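Local atomic coordinates of mandelate racemase/muconate lactonizing enzyme family protein (Roseovarius sp. TM1035, PDB entry 3T9P), a protein that is of unproven function but, as a member of the mandelate racemase/muconate lactonizing enzyme family, probably acts as an isomerase on a substrate not yet identified. Residues Asp149-Phe154 and Ser193-Asp198. Residues are numbered along the deposited sequence; the frame is centred on the assembly and turned at random.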
loop_
_atom_site.group_PDB
_atom_site.type_symbol
_atom_site.label_atom_id
_atom_site.label_comp_id
_atom_site.label_asym_id
_atom_site.label_seq_id
_atom_site.Cartn_x
_atom_site.Cartn_y
_atom_site.Cartn_z
ATOM N N ASP A 149 23.557 -25.693 -13.763
ATOM C CA ASP A 149 23.353 -25.897 -12.366
ATOM C C ASP A 149 21.868 -26.021 -11.966
ATOM O O ASP A 149 21.532 -26.815 -11.141
ATOM C CB ASP A 149 24.053 -24.828 -11.557
ATOM C CG ASP A 149 25.569 -25.025 -11.508
ATOM O OD1 ASP A 149 26.068 -26.031 -11.981
ATOM O OD2 ASP A 149 26.244 -24.176 -10.986
ATOM N N GLU A 150 21.011 -25.209 -12.540
ATOM C CA GLU A 150 19.573 -25.285 -12.280
ATOM C C GLU A 150 19.031 -26.625 -12.768
ATOM O O GLU A 150 18.338 -27.273 -12.081
ATOM C CB GLU A 150 18.835 -24.129 -12.960
ATOM C CG GLU A 150 17.390 -23.968 -12.514
ATOM C CD GLU A 150 17.275 -23.490 -11.079
ATOM O OE1 GLU A 150 16.938 -22.306 -10.870
ATOM O OE2 GLU A 150 17.523 -24.298 -10.160
ATOM N N ALA A 151 19.458 -27.063 -13.932
ATOM C CA ALA A 151 19.040 -28.351 -14.465
ATOM C C ALA A 151 19.444 -29.518 -13.605
ATOM O O ALA A 151 18.651 -30.369 -13.321
ATOM C CB ALA A 151 19.573 -28.543 -15.838
ATOM N N GLU A 152 20.692 -29.495 -13.151
ATOM C CA GLU A 152 21.181 -30.555 -12.330
ATOM C C GLU A 152 20.478 -30.633 -11.007
ATOM O O GLU A 152 20.118 -31.705 -10.593
ATOM C CB GLU A 152 22.706 -30.543 -12.121
ATOM C CG GLU A 152 23.242 -31.908 -11.637
ATOM C CD GLU A 152 22.498 -33.187 -12.247
ATOM O OE1 GLU A 152 22.575 -33.447 -13.467
ATOM O OE2 GLU A 152 21.836 -33.932 -11.477
ATOM N N ARG A 153 20.253 -29.503 -10.349
ATOM C CA ARG A 153 19.600 -29.660 -9.058
ATOM C C ARG A 153 18.151 -30.103 -9.280
ATOM O O ARG A 153 17.637 -30.840 -8.465
ATOM C CB ARG A 153 19.763 -28.435 -8.155
ATOM C CG ARG A 153 19.006 -27.200 -8.546
ATOM C CD ARG A 153 19.110 -26.172 -7.399
ATOM N NE ARG A 153 18.467 -24.902 -7.801
ATOM C CZ ARG A 153 18.239 -23.896 -6.970
ATOM N NH1 ARG A 153 18.533 -24.002 -5.667
ATOM N NH2 ARG A 153 17.682 -22.757 -7.450
ATOM N N PHE A 154 17.515 -29.643 -10.356
ATOM C CA PHE A 154 16.131 -30.022 -10.669
ATOM C C PHE A 154 16.057 -31.539 -10.951
ATOM O O PHE A 154 15.130 -32.233 -10.454
ATOM C CB PHE A 154 15.643 -29.247 -11.862
ATOM C CG PHE A 154 15.053 -27.872 -11.540
ATOM C CD1 PHE A 154 15.012 -27.381 -10.214
ATOM C CD2 PHE A 154 14.498 -27.106 -12.549
ATOM C CE1 PHE A 154 14.406 -26.154 -9.951
ATOM C CE2 PHE A 154 13.943 -25.797 -12.291
ATOM C CZ PHE A 154 13.895 -25.324 -11.001
ATOM N N SER A 193 14.475 -27.373 -19.567
ATOM C CA SER A 193 13.362 -28.123 -20.119
ATOM C C SER A 193 13.823 -29.489 -20.713
ATOM O O SER A 193 13.210 -30.543 -20.385
ATOM C CB SER A 193 12.694 -27.308 -21.221
ATOM O OG SER A 193 11.663 -28.094 -21.826
ATOM N N ARG A 194 14.904 -29.492 -21.524
ATOM C CA ARG A 194 15.389 -30.784 -22.067
ATOM C C ARG A 194 15.952 -31.621 -20.954
ATOM O O ARG A 194 15.734 -32.798 -20.981
ATOM C CB ARG A 194 16.357 -30.612 -23.253
ATOM C CG ARG A 194 15.790 -29.758 -24.494
ATOM C CD ARG A 194 16.885 -29.408 -25.564
ATOM N NE ARG A 194 17.243 -30.630 -26.301
ATOM C CZ ARG A 194 18.224 -31.488 -25.970
ATOM N NH1 ARG A 194 19.032 -31.247 -24.939
ATOM N NH2 ARG A 194 18.435 -32.588 -26.694
ATOM N N ALA A 195 16.637 -31.076 -19.935
ATOM C CA ALA A 195 17.121 -31.945 -18.847
ATOM C C ALA A 195 15.930 -32.597 -18.140
ATOM O O ALA A 195 15.991 -33.761 -17.803
ATOM C CB ALA A 195 17.974 -31.190 -17.806
ATOM N N LEU A 196 14.828 -31.815 -17.924
ATOM C CA LEU A 196 13.737 -32.329 -17.055
ATOM C C LEU A 196 13.006 -33.421 -17.836
ATOM O O LEU A 196 12.543 -34.411 -17.225
ATOM C CB LEU A 196 12.741 -31.216 -16.725
ATOM C CG LEU A 196 13.127 -30.260 -15.599
ATOM C CD1 LEU A 196 12.041 -29.165 -15.491
ATOM C CD2 LEU A 196 13.264 -31.047 -14.260
ATOM N N GLY A 197 12.889 -33.248 -19.153
ATOM C CA GLY A 197 12.332 -34.333 -20.024
ATOM C C GLY A 197 10.790 -34.373 -20.064
ATOM O O GLY A 197 10.135 -33.445 -19.572
ATOM N N ASP A 198 10.229 -35.443 -20.642
ATOM C CA ASP A 198 8.795 -35.595 -20.891
ATOM C C ASP A 198 8.048 -35.880 -19.620
ATOM O O ASP A 198 8.627 -36.385 -18.668
ATOM C CB ASP A 198 8.575 -36.859 -21.763
ATOM C CG ASP A 198 9.093 -36.698 -23.218
ATOM O OD1 ASP A 198 9.405 -35.555 -23.678
ATOM O OD2 ASP A 198 9.162 -37.781 -23.868
#
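Ala195 and Ala151 let two neighbouring helices come close, their CA atoms 6.0 Å apart, a clear instance of how small residues set the spacing of packed helices. The methyl groups meet directly, CB of Ala195 lying 3.7 Å from CB of Ala151. One residue on, Leu196 fills the inner side of the interface. Its CG stands beside the backbone N and anti to the carbonyl carbon (chi1 -81°), which carries the branched end back to the other helix although the CB itself does not point there. CD2 then reaches CB of Phe154 at 3.8 Å, while CD1 comes up obliquely to the ring. That ring is bounded in other directions as well: OE2 of Glu150 lies 3.6 Å above one face, offset toward the rim, and Phe166 meets it with the planes about 50° apart. The same oxygen accepts a nearly straight bond in the guanidinium plane from NE of Arg153 at 2.6 Å; this salt bridge and the Glu150 OE1 to Ser140 OG bond hold both carboxylate oxygens. Past Leu196 the helix ends, and Gly197 turns out of it with positive phi; NH1 of Arg158, a turn beyond Phe154 on helix 147-161, donates to the carbonyl O of Leu196, joining the helices. They pack side by side over strand 165-169, helix 184-196 also touching strand 201-205, as successive outer helices do in the modified (beta/alpha)7-beta barrel of the enolase superfamily.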